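Local coordinates for chromosome-partitioning protein Spo0J (PDB 1VZ0) that binds the plasmid centromere-like site parS, probably takes part in chromosome partitioning, and stimulates the ATPase activity of Soj, at residues V121-G126 with A152-L157; A129-G134 with E138-R143; D52-R55 with L59-P62; R125-L130 with V144-S149. All coordinates share one frame; numbering follows the deposited sequence.

Followed from the N terminus, the chain first closes a short loop at contact 3, where helix 38-57 ends and the loop 59-62 folds back beside it ahead of strand 63-68 in the N-terminal domain. The other three contacts come later in the chain and lie in the helix-turn-helix domain, all using helix 120-132. Contact 1 closes the widest of these loops, bringing helix 148-156 back to the start of helix 120-132; contact 2, against helix 137-144, is nested inside it. Contact 4 shares residues with both and joins the same helix to the turn between the two motif helices. Contact 3 lies apart, its centre 31 to 34 Å from the other three.

Contact 1: residues V121-G126 with A152-L157; sequences VEEARG and ANALRL
A124 and A154 meet methyl to methyl where helix 148-156, the second helix of the helix-turn-helix motif assigned to residues 137-156, packs across helix 120-132. The two short axes approach to 8.1 Å at a crossing angle of -107°, a close steep crossing that two alanines make possible. Both CB atoms point into the interface and lie 4.2 Å apart. The methyl of A124 also reaches the backbone beyond its partner: its CB is 3.1 Å from the carbonyl O of A154, a tight approach without a hydrogen bond. That carbonyl already accepts a bond from the backbone N of L157 near the end of its helix.

L155 starts out on the other side of its helix, its CB directed away from helix 120-132. With CG beside the backbone N and anti to the carbonyl carbon (chi1 -68°), the branch nevertheless comes back to the interface, where L155 also packs on Y127 and L131. E123 flanks the alanine pair with its extended chain, its CD 4.4 Å from A154 CB. The leucine, too, meets a carbonyl: L155 CD2 stands 3.7 Å from A124 O.

Contact 2: residues A129-G134 with E138-R143; sequences ALLEMG and EEVARR
L130 and V140 make the main apolar contact between helix 120-132 and helix 137-144, the first helix of the helix-turn-helix motif. Their side chains pass at a slant, and both methyls of the valine are used. V140 CG2 lies 3.8 Å from L130 CB, near the root of the leucine, while V140 CG1 meets the branch end, 4.0 Å from L130 CD1. The valine torsion (chi1 170°) sets CG1 anti to its backbone N and CG2 anti to its carbonyl carbon, spreading the methyls along the leucine. L131 adds a second, lighter contact: it crosses V140 at about a right angle and brings CD2 to 4.2 Å from V140 CG2.

The backbone component lies at the end of helix 120-132. G134 has positive phi (108°) and closes a Schellman motif, its N bonded to L131 O at 2.8 Å, so that the chain can turn toward helix 137-144.

Polar groups remain at the margin. The carboxylate of E139 points back toward the turn, where OE1 accepts a hydrogen bond from the backbone N of T136, and R143 forms a salt bridge with E106 of helix 101-114. No hydrogen bond crosses between the segments, which implies that the pairing of the two helices here rests on the fit of aliphatic surfaces, with charge directed to other partners.

Contact 3: residues D52-R55 with L59-P62; sequences DSIR and LLQP
I54 and L60 both place a gamma carbon between the backbone N and the carbonyl carbon. In I54 this position is taken by CG1 (chi1 66°), which leaves CG2 beside the backbone N and directed at the loop; in L60 it is taken by CG (chi1 46°), which carries the branch toward the helix although its CB points neither toward the helix nor away from it. The side chains pass at an angle, and I54 CG2 meets L60 CD2 at 4.1 Å.

L59 contributes chiefly through its backbone, its N lying 4.2 Å from I54 CB. Its side chain leaves in the other direction, to R80 of helix 78-86 and to V92 and P93 of strand 91-96. The contact thus folds the exit of helix 38-57 against the loop that leads into strand 63-68, the central strand of the three-stranded sheet in the ParB N-terminal domain. I54 is buried here, with A83 and A84 of helix 78-86 also packed on it.

On the helix itself D52 and R55 form a salt bridge, R55 NH2 lying 2.7 Å from D52 OD2 with a bent, weak hydrogen bond. The other carboxylate oxygen, D52 OD1, pairs with K48, while S53 OG bonds to E163 of the second subunit.

Contact 4: residues R125-L130 with V144-S149; sequences RGYQAL and VGKARS
The hydroxyl of Y127 is approached by the side chain of K146 from the turn of the helix-turn-helix motif, and both groups converge on E123. Y127 OH forms a weak hydrogen bond with E123 OE1, and K146 NZ makes a long, weak ion pair with the same oxygen. Between tyrosine and lysine themselves the meeting is one of proximity: Y127 OH lies 3.4 Å from K146 CD and 3.5 Å from K146 NZ. The lysine chain is extended beyond CG and crosses the tyrosine side chain at about a right angle, so its aliphatic part runs past the hydroxyl before the ammonium group comes within long range of the E123 carboxylate.

V144 supplies the apolar share, its CG1 meeting the ring obliquely at 4.2 Å from Y127 CE2. Y127 has CG beside its backbone N (chi1 -65°), and from helix 120-132 the ring extends between the two motif helices, where V140 of the first and V151 and A154 of the second also touch it. G145, at positive phi, closes a Schellman motif after helix 137-144, and A147 occupies the N-cap position of helix 148-156; K146 sits between these two helix ends.

The chemistry implies that a single buried tyrosine serves the turn in two ways, its ring giving the motif helices an apolar surface and its hydroxyl joining a weak polar cluster in which the lysine charge is probably partly balanced by E123.

Contact 1: residues V121-G126 with A152-L157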
loop_
_atom_site.group_PDB
_atom_site.type_symbol
_atom_site.label_atom_id
_atom_site.label_comp_id
_atom_site.label_asym_id
_atom_site.label_seq_id
_atom_site.Cartn_x
_atom_site.Cartn_y
_atom_site.Cartn_z
ATOM N N VAL C 121 1.499 -6.017 7.958
ATOM C CA VAL C 121 2.103 -5.235 9.039
ATOM C C VAL C 121 1.223 -4.022 9.350
ATOM O O VAL C 121 0.962 -3.702 10.513
ATOM C CB VAL C 121 3.526 -4.750 8.671
ATOM C CG1 VAL C 121 4.117 -3.944 9.817
ATOM C CG2 VAL C 121 4.417 -5.940 8.364
ATOM N N GLU C 122 0.761 -3.351 8.302
ATOM C CA GLU C 122 -0.102 -2.194 8.473
ATOM C C GLU C 122 -1.405 -2.658 9.092
ATOM O O GLU C 122 -2.012 -1.949 9.893
ATOM C CB GLU C 122 -0.398 -1.541 7.131
ATOM C CG GLU C 122 0.821 -1.046 6.398
ATOM C CD GLU C 122 0.443 -0.347 5.113
ATOM O OE1 GLU C 122 -0.028 0.809 5.183
ATOM O OE2 GLU C 122 0.599 -0.960 4.036
ATOM N N GLU C 123 -1.831 -3.854 8.707
ATOM C CA GLU C 123 -3.053 -4.411 9.242
ATOM C C GLU C 123 -2.912 -4.488 10.759
ATOM O O GLU C 123 -3.798 -4.063 11.491
ATOM C CB GLU C 123 -3.294 -5.806 8.678
ATOM C CG GLU C 123 -4.612 -6.410 9.105
ATOM C CD GLU C 123 -4.722 -7.885 8.747
ATOM O OE1 GLU C 123 -5.745 -8.506 9.105
ATOM O OE2 GLU C 123 -3.786 -8.423 8.112
ATOM N N ALA C 124 -1.785 -5.032 11.217
ATOM C CA ALA C 124 -1.520 -5.170 12.640
ATOM C C ALA C 124 -1.451 -3.815 13.350
ATOM O O ALA C 124 -2.006 -3.662 14.429
ATOM C CB ALA C 124 -0.224 -5.950 12.863
ATOM N N ARG C 125 -0.780 -2.834 12.749
ATOM C CA ARG C 125 -0.672 -1.516 13.373
ATOM C C ARG C 125 -2.050 -0.878 13.534
ATOM O O ARG C 125 -2.310 -0.173 14.518
ATOM C CB ARG C 125 0.237 -0.585 12.555
ATOM C CG ARG C 125 1.686 -1.033 12.465
ATOM C CD ARG C 125 2.527 -0.027 11.681
ATOM N NE ARG C 125 3.857 -0.554 11.396
ATOM C CZ ARG C 125 4.802 -0.754 12.310
ATOM N NH1 ARG C 125 5.977 -1.249 11.944
ATOM N NH2 ARG C 125 4.584 -0.448 13.583
ATOM N N GLY C 126 -2.920 -1.125 12.557
ATOM C CA GLY C 126 -4.267 -0.590 12.606
ATOM C C GLY C 126 -5.039 -1.179 13.771
ATOM O O GLY C 126 -5.645 -0.451 14.556
ATOM N N ALA C 152 -5.812 -11.222 16.641
ATOM C CA ALA C 152 -4.791 -11.567 17.626
ATOM C C ALA C 152 -3.501 -11.989 16.928
ATOM O O ALA C 152 -2.404 -11.604 17.338
ATOM C CB ALA C 152 -5.291 -12.692 18.538
ATOM N N ASN C 153 -3.639 -12.782 15.872
ATOM C CA ASN C 153 -2.484 -13.245 15.117
ATOM C C ASN C 153 -1.745 -12.113 14.422
ATOM O O ASN C 153 -0.519 -12.137 14.330
ATOM C CB ASN C 153 -2.899 -14.292 14.090
ATOM C CG ASN C 153 -2.845 -15.695 14.649
ATOM O OD1 ASN C 153 -3.500 -16.007 15.649
ATOM N ND2 ASN C 153 -2.051 -16.551 14.012
ATOM N N ALA C 154 -2.485 -11.128 13.920
ATOM C CA ALA C 154 -1.851 -9.996 13.257
ATOM C C ALA C 154 -1.065 -9.177 14.283
ATOM O O ALA C 154 0.068 -8.791 14.024
ATOM C CB ALA C 154 -2.886 -9.125 12.574
ATOM N N LEU C 155 -1.663 -8.928 15.448
ATOM C CA LEU C 155 -0.997 -8.164 16.504
ATOM C C LEU C 155 0.346 -8.766 16.922
ATOM O O LEU C 155 1.281 -8.037 17.263
ATOM C CB LEU C 155 -1.901 -8.060 17.738
ATOM C CG LEU C 155 -3.163 -7.206 17.570
ATOM C CD1 LEU C 155 -4.079 -7.392 18.768
ATOM C CD2 LEU C 155 -2.771 -5.747 17.398
ATOM N N ARG C 156 0.438 -10.094 16.908
ATOM C CA ARG C 156 1.677 -10.774 17.277
ATOM C C ARG C 156 2.859 -10.324 16.419
ATOM O O ARG C 156 3.996 -10.309 16.885
ATOM C CB ARG C 156 1.511 -12.295 17.163
ATOM C CG ARG C 156 0.776 -12.923 18.333
ATOM C CD ARG C 156 0.404 -14.384 18.056
ATOM N NE ARG C 156 1.557 -15.245 17.784
ATOM C CZ ARG C 156 2.575 -15.434 18.621
ATOM N NH1 ARG C 156 3.573 -16.243 18.285
ATOM N NH2 ARG C 156 2.608 -14.806 19.794
ATOM N N LEU C 157 2.594 -9.968 15.166
ATOM C CA LEU C 157 3.669 -9.532 14.276
ATOM C C LEU C 157 4.427 -8.341 14.845
ATOM O O LEU C 157 5.620 -8.195 14.612
ATOM C CB LEU C 157 3.117 -9.150 12.893
ATOM C CG LEU C 157 2.505 -10.266 12.052
ATOM C CD1 LEU C 157 1.802 -9.662 10.853
ATOM C CD2 LEU C 157 3.595 -11.238 11.620
#

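Contact 2: residues A129-G134 with E138-R143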
loop_
_atom_site.group_PDB
_atom_site.type_symbol
_atom_site.label_atom_id
_atom_site.label_comp_id
_atom_site.label_asym_id
_atom_site.label_seq_id
_atom_site.Cartn_x
_atom_site.Cartn_y
_atom_site.Cartn_z
ATOM N N ALA C 129 -3.900 0.209 17.010
ATOM C CA ALA C 129 -4.342 1.574 17.237
ATOM C C ALA C 129 -5.785 1.565 17.752
ATOM O O ALA C 129 -6.140 2.345 18.634
ATOM C CB ALA C 129 -4.244 2.386 15.944
ATOM N N LEU C 130 -6.613 0.683 17.199
ATOM C CA LEU C 130 -8.003 0.598 17.624
ATOM C C LEU C 130 -8.087 0.131 19.078
ATOM O O LEU C 130 -8.937 0.599 19.836
ATOM C CB LEU C 130 -8.785 -0.344 16.704
ATOM C CG LEU C 130 -9.101 0.218 15.312
ATOM C CD1 LEU C 130 -9.700 -0.856 14.410
ATOM C CD2 LEU C 130 -10.060 1.390 15.464
ATOM N N LEU C 131 -7.195 -0.780 19.460
ATOM C CA LEU C 131 -7.154 -1.286 20.827
ATOM C C LEU C 131 -6.765 -0.161 21.779
ATOM O O LEU C 131 -7.341 -0.021 22.858
ATOM C CB LEU C 131 -6.127 -2.416 20.967
ATOM C CG LEU C 131 -6.367 -3.756 20.282
ATOM C CD1 LEU C 131 -5.215 -4.698 20.623
ATOM C CD2 LEU C 131 -7.690 -4.336 20.739
ATOM N N GLU C 132 -5.772 0.630 21.377
ATOM C CA GLU C 132 -5.296 1.735 22.198
ATOM C C GLU C 132 -6.383 2.773 22.408
ATOM O O GLU C 132 -6.322 3.576 23.338
ATOM C CB GLU C 132 -4.074 2.386 21.552
ATOM C CG GLU C 132 -2.819 1.547 21.657
ATOM C CD GLU C 132 -1.687 2.083 20.815
ATOM O OE1 GLU C 132 -0.567 1.541 20.922
ATOM O OE2 GLU C 132 -1.912 3.039 20.041
ATOM N N MET C 133 -7.381 2.752 21.537
ATOM C CA MET C 133 -8.481 3.686 21.644
ATOM C C MET C 133 -9.582 3.126 22.537
ATOM O O MET C 133 -10.612 3.759 22.739
ATOM C CB MET C 133 -9.017 4.015 20.253
ATOM C CG MET C 133 -8.154 5.014 19.517
ATOM S SD MET C 133 -8.729 5.335 17.873
ATOM C CE MET C 133 -10.468 5.761 18.192
ATOM N N GLY C 134 -9.359 1.934 23.077
ATOM C CA GLY C 134 -10.350 1.346 23.958
ATOM C C GLY C 134 -11.148 0.172 23.421
ATOM O O GLY C 134 -11.869 -0.476 24.181
ATOM N N GLU C 138 -12.759 -8.126 19.668
ATOM C CA GLU C 138 -14.089 -8.489 19.201
ATOM C C GLU C 138 -14.705 -7.370 18.368
ATOM O O GLU C 138 -15.115 -7.588 17.227
ATOM C CB GLU C 138 -15.001 -8.809 20.393
ATOM C CG GLU C 138 -14.576 -10.021 21.236
ATOM C CD GLU C 138 -13.390 -9.739 22.156
ATOM O OE1 GLU C 138 -12.279 -9.471 21.654
ATOM O OE2 GLU C 138 -13.570 -9.787 23.392
ATOM N N GLU C 139 -14.767 -6.172 18.942
ATOM C CA GLU C 139 -15.335 -5.011 18.258
ATOM C C GLU C 139 -14.489 -4.670 17.038
ATOM O O GLU C 139 -15.013 -4.298 15.985
ATOM C CB GLU C 139 -15.368 -3.811 19.203
ATOM C CG GLU C 139 -15.728 -4.174 20.628
ATOM C CD GLU C 139 -15.689 -2.982 21.557
ATOM O OE1 GLU C 139 -14.671 -2.256 21.550
ATOM O OE2 GLU C 139 -16.673 -2.776 22.300
ATOM N N VAL C 140 -13.174 -4.782 17.204
ATOM C CA VAL C 140 -12.227 -4.519 16.129
ATOM C C VAL C 140 -12.535 -5.492 14.996
ATOM O O VAL C 140 -12.723 -5.090 13.846
ATOM C CB VAL C 140 -10.775 -4.750 16.606
ATOM C CG1 VAL C 140 -9.816 -4.703 15.425
ATOM C CG2 VAL C 140 -10.398 -3.706 17.641
ATOM N N ALA C 141 -12.590 -6.774 15.342
ATOM C CA ALA C 141 -12.873 -7.830 14.379
ATOM C C ALA C 141 -14.197 -7.554 13.682
ATOM O O ALA C 141 -14.314 -7.688 12.462
ATOM C CB ALA C 141 -12.922 -9.179 15.085
ATOM N N ARG C 142 -15.194 -7.173 14.470
ATOM C CA ARG C 142 -16.508 -6.867 13.934
ATOM C C ARG C 142 -16.411 -5.700 12.972
ATOM O O ARG C 142 -16.796 -5.805 11.810
ATOM C CB ARG C 142 -17.476 -6.523 15.068
ATOM C CG ARG C 142 -17.820 -7.711 15.943
ATOM C CD ARG C 142 -18.777 -7.343 17.060
ATOM N NE ARG C 142 -19.292 -8.543 17.713
ATOM C CZ ARG C 142 -20.161 -8.539 18.717
ATOM N NH1 ARG C 142 -20.572 -9.688 19.241
ATOM N NH2 ARG C 142 -20.617 -7.391 19.200
ATOM N N ARG C 143 -15.882 -4.588 13.460
ATOM C CA ARG C 143 -15.751 -3.400 12.637
ATOM C C ARG C 143 -15.003 -3.667 11.330
ATOM O O ARG C 143 -15.160 -2.919 10.365
ATOM C CB ARG C 143 -15.059 -2.290 13.432
ATOM C CG ARG C 143 -15.867 -1.004 13.500
ATOM C CD ARG C 143 -16.141 -0.465 12.100
ATOM N NE ARG C 143 -17.061 0.668 12.097
ATOM C CZ ARG C 143 -16.858 1.805 12.754
ATOM N NH1 ARG C 143 -15.759 1.969 13.478
ATOM N NH2 ARG C 143 -17.754 2.783 12.683
#

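Contact 3: residues D52-R55 with L59-P62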
loop_
_atom_site.group_PDB
_atom_site.type_symbol
_atom_site.label_atom_id
_atom_site.label_comp_id
_atom_site.label_asym_id
_atom_site.label_seq_id
_atom_site.Cartn_x
_atom_site.Cartn_y
_atom_site.Cartn_z
ATOM N N ASP C 52 -10.384 13.805 -14.049
ATOM C CA ASP C 52 -10.847 14.079 -15.409
ATOM C C ASP C 52 -12.251 13.533 -15.626
ATOM O O ASP C 52 -13.088 14.178 -16.251
ATOM C CB ASP C 52 -9.899 13.447 -16.437
ATOM C CG ASP C 52 -8.542 14.129 -16.485
ATOM O OD1 ASP C 52 -7.564 13.464 -16.890
ATOM O OD2 ASP C 52 -8.454 15.326 -16.132
ATOM N N SER C 53 -12.499 12.340 -15.102
ATOM C CA SER C 53 -13.792 11.695 -15.249
ATOM C C SER C 53 -14.913 12.397 -14.489
ATOM O O SER C 53 -16.043 12.458 -14.975
ATOM C CB SER C 53 -13.704 10.240 -14.795
ATOM O OG SER C 53 -14.960 9.595 -14.914
ATOM N N ILE C 54 -14.619 12.924 -13.303
ATOM C CA ILE C 54 -15.661 13.592 -12.535
ATOM C C ILE C 54 -15.942 15.013 -13.019
ATOM O O ILE C 54 -16.975 15.584 -12.686
ATOM C CB ILE C 54 -15.343 13.617 -11.021
ATOM C CG1 ILE C 54 -14.122 14.489 -10.750
ATOM C CG2 ILE C 54 -15.116 12.199 -10.522
ATOM C CD1 ILE C 54 -13.795 14.610 -9.287
ATOM N N ARG C 55 -15.029 15.588 -13.798
ATOM C CA ARG C 55 -15.264 16.928 -14.327
ATOM C C ARG C 55 -16.517 16.843 -15.185
ATOM O O ARG C 55 -17.268 17.810 -15.314
ATOM C CB ARG C 55 -14.117 17.401 -15.224
ATOM C CG ARG C 55 -12.950 18.064 -14.526
ATOM C CD ARG C 55 -12.168 18.891 -15.534
ATOM N NE ARG C 55 -10.859 19.309 -15.042
ATOM C CZ ARG C 55 -9.854 18.475 -14.790
ATOM N NH1 ARG C 55 -8.693 18.943 -14.347
ATOM N NH2 ARG C 55 -10.009 17.172 -14.979
ATOM N N LEU C 59 -18.979 13.997 -8.889
ATOM C CA LEU C 59 -18.550 12.940 -7.985
ATOM C C LEU C 59 -19.331 11.636 -8.060
ATOM O O LEU C 59 -20.557 11.623 -8.141
ATOM C CB LEU C 59 -18.556 13.437 -6.541
ATOM C CG LEU C 59 -17.170 13.532 -5.900
ATOM C CD1 LEU C 59 -17.297 13.850 -4.418
ATOM C CD2 LEU C 59 -16.443 12.221 -6.095
ATOM N N LEU C 60 -18.581 10.538 -8.015
ATOM C CA LEU C 60 -19.125 9.184 -8.057
ATOM C C LEU C 60 -20.020 8.911 -6.847
ATOM O O LEU C 60 -21.245 9.035 -6.919
ATOM C CB LEU C 60 -17.971 8.157 -8.102
ATOM C CG LEU C 60 -16.752 8.283 -7.165
ATOM C CD1 LEU C 60 -15.964 6.985 -7.135
ATOM C CD2 LEU C 60 -15.865 9.403 -7.629
ATOM N N GLN C 61 -19.396 8.522 -5.739
ATOM C CA GLN C 61 -20.116 8.240 -4.512
ATOM C C GLN C 61 -19.896 9.351 -3.502
ATOM O O GLN C 61 -18.905 10.073 -3.561
ATOM C CB GLN C 61 -19.681 6.894 -3.931
ATOM C CG GLN C 61 -20.236 5.707 -4.706
ATOM C CD GLN C 61 -21.748 5.795 -4.915
ATOM O OE1 GLN C 61 -22.239 6.656 -5.654
ATOM N NE2 GLN C 61 -22.491 4.907 -4.262
ATOM N N PRO C 62 -20.827 9.497 -2.554
ATOM C CA PRO C 62 -20.774 10.522 -1.510
ATOM C C PRO C 62 -19.485 10.565 -0.706
ATOM O O PRO C 62 -18.837 9.543 -0.497
ATOM C CB PRO C 62 -21.961 10.168 -0.622
ATOM C CG PRO C 62 -22.906 9.505 -1.556
ATOM C CD PRO C 62 -21.998 8.626 -2.363
#

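Contact 4: residues R125-L130 with V144-S149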
loop_
_atom_site.group_PDB
_atom_site.type_symbol
_atom_site.label_atom_id
_atom_site.label_comp_id
_atom_site.label_asym_id
_atom_site.label_seq_id
_atom_site.Cartn_x
_atom_site.Cartn_y
_atom_site.Cartn_z
ATOM N N ARG C 125 -0.780 -2.834 12.749
ATOM C CA ARG C 125 -0.672 -1.516 13.373
ATOM C C ARG C 125 -2.050 -0.878 13.534
ATOM O O ARG C 125 -2.310 -0.173 14.518
ATOM C CB ARG C 125 0.237 -0.585 12.555
ATOM C CG ARG C 125 1.686 -1.033 12.465
ATOM C CD ARG C 125 2.527 -0.027 11.681
ATOM N NE ARG C 125 3.857 -0.554 11.396
ATOM C CZ ARG C 125 4.802 -0.754 12.310
ATOM N NH1 ARG C 125 5.977 -1.249 11.944
ATOM N NH2 ARG C 125 4.584 -0.448 13.583
ATOM N N GLY C 126 -2.920 -1.125 12.557
ATOM C CA GLY C 126 -4.267 -0.590 12.606
ATOM C C GLY C 126 -5.039 -1.179 13.771
ATOM O O GLY C 126 -5.645 -0.451 14.556
ATOM N N TYR C 127 -5.012 -2.502 13.895
ATOM C CA TYR C 127 -5.720 -3.168 14.985
ATOM C C TYR C 127 -5.202 -2.647 16.318
ATOM O O TYR C 127 -5.980 -2.336 17.217
ATOM C CB TYR C 127 -5.510 -4.681 14.923
ATOM C CG TYR C 127 -6.096 -5.344 13.698
ATOM C CD1 TYR C 127 -5.753 -6.654 13.372
ATOM C CD2 TYR C 127 -6.985 -4.664 12.862
ATOM C CE1 TYR C 127 -6.269 -7.274 12.244
ATOM C CE2 TYR C 127 -7.513 -5.272 11.728
ATOM C CZ TYR C 127 -7.147 -6.575 11.422
ATOM O OH TYR C 127 -7.621 -7.168 10.277
ATOM N N GLN C 128 -3.885 -2.540 16.441
ATOM C CA GLN C 128 -3.295 -2.051 17.678
ATOM C C GLN C 128 -3.757 -0.637 18.022
ATOM O O GLN C 128 -3.971 -0.315 19.193
ATOM C CB GLN C 128 -1.771 -2.077 17.602
ATOM C CG GLN C 128 -1.130 -1.682 18.910
ATOM C CD GLN C 128 0.370 -1.584 18.819
ATOM O OE1 GLN C 128 0.907 -0.761 18.068
ATOM N NE2 GLN C 128 1.064 -2.421 19.585
ATOM N N ALA C 129 -3.900 0.209 17.010
ATOM C CA ALA C 129 -4.342 1.574 17.237
ATOM C C ALA C 129 -5.785 1.565 17.752
ATOM O O ALA C 129 -6.140 2.345 18.634
ATOM C CB ALA C 129 -4.244 2.386 15.944
ATOM N N LEU C 130 -6.613 0.683 17.199
ATOM C CA LEU C 130 -8.003 0.598 17.624
ATOM C C LEU C 130 -8.087 0.131 19.078
ATOM O O LEU C 130 -8.937 0.599 19.836
ATOM C CB LEU C 130 -8.785 -0.344 16.704
ATOM C CG LEU C 130 -9.101 0.218 15.312
ATOM C CD1 LEU C 130 -9.700 -0.856 14.410
ATOM C CD2 LEU C 130 -10.060 1.390 15.464
ATOM N N VAL C 144 -14.204 -4.731 11.289
ATOM C CA VAL C 144 -13.456 -5.046 10.072
ATOM C C VAL C 144 -13.923 -6.322 9.378
ATOM O O VAL C 144 -13.487 -6.621 8.267
ATOM C CB VAL C 144 -11.937 -5.161 10.352
ATOM C CG1 VAL C 144 -11.427 -3.869 10.972
ATOM C CG2 VAL C 144 -11.657 -6.346 11.262
ATOM N N GLY C 145 -14.804 -7.070 10.032
ATOM C CA GLY C 145 -15.318 -8.293 9.442
ATOM C C GLY C 145 -14.340 -9.452 9.383
ATOM O O GLY C 145 -14.161 -10.065 8.329
ATOM N N LYS C 146 -13.709 -9.759 10.512
ATOM C CA LYS C 146 -12.753 -10.857 10.582
ATOM C C LYS C 146 -12.836 -11.544 11.939
ATOM O O LYS C 146 -13.396 -10.990 12.885
ATOM C CB LYS C 146 -11.335 -10.334 10.330
ATOM C CG LYS C 146 -11.181 -9.694 8.960
ATOM C CD LYS C 146 -9.774 -9.221 8.689
ATOM C CE LYS C 146 -9.692 -8.561 7.322
ATOM N NZ LYS C 146 -8.300 -8.155 6.970
ATOM N N ALA C 147 -12.289 -12.752 12.029
ATOM C CA ALA C 147 -12.320 -13.503 13.279
ATOM C C ALA C 147 -11.398 -12.883 14.321
ATOM O O ALA C 147 -10.388 -12.266 13.980
ATOM C CB ALA C 147 -11.921 -14.942 13.023
ATOM N N ARG C 148 -11.750 -13.047 15.593
ATOM C CA ARG C 148 -10.938 -12.504 16.668
ATOM C C ARG C 148 -9.521 -13.071 16.584
ATOM O O ARG C 148 -8.545 -12.375 16.867
ATOM C CB ARG C 148 -11.545 -12.849 18.033
ATOM C CG ARG C 148 -10.783 -12.216 19.185
ATOM C CD ARG C 148 -11.151 -12.800 20.532
ATOM N NE ARG C 148 -10.271 -12.274 21.571
ATOM C CZ ARG C 148 -10.302 -12.639 22.850
ATOM N NH1 ARG C 148 -9.452 -12.095 23.712
ATOM N NH2 ARG C 148 -11.179 -13.543 23.267
ATOM N N SER C 149 -9.416 -14.336 16.189
ATOM C CA SER C 149 -8.121 -14.993 16.071
ATOM C C SER C 149 -7.276 -14.333 14.985
ATOM O O SER C 149 -6.054 -14.262 15.103
ATOM C CB SER C 149 -8.301 -16.480 15.755
ATOM O OG SER C 149 -8.902 -16.656 14.485
#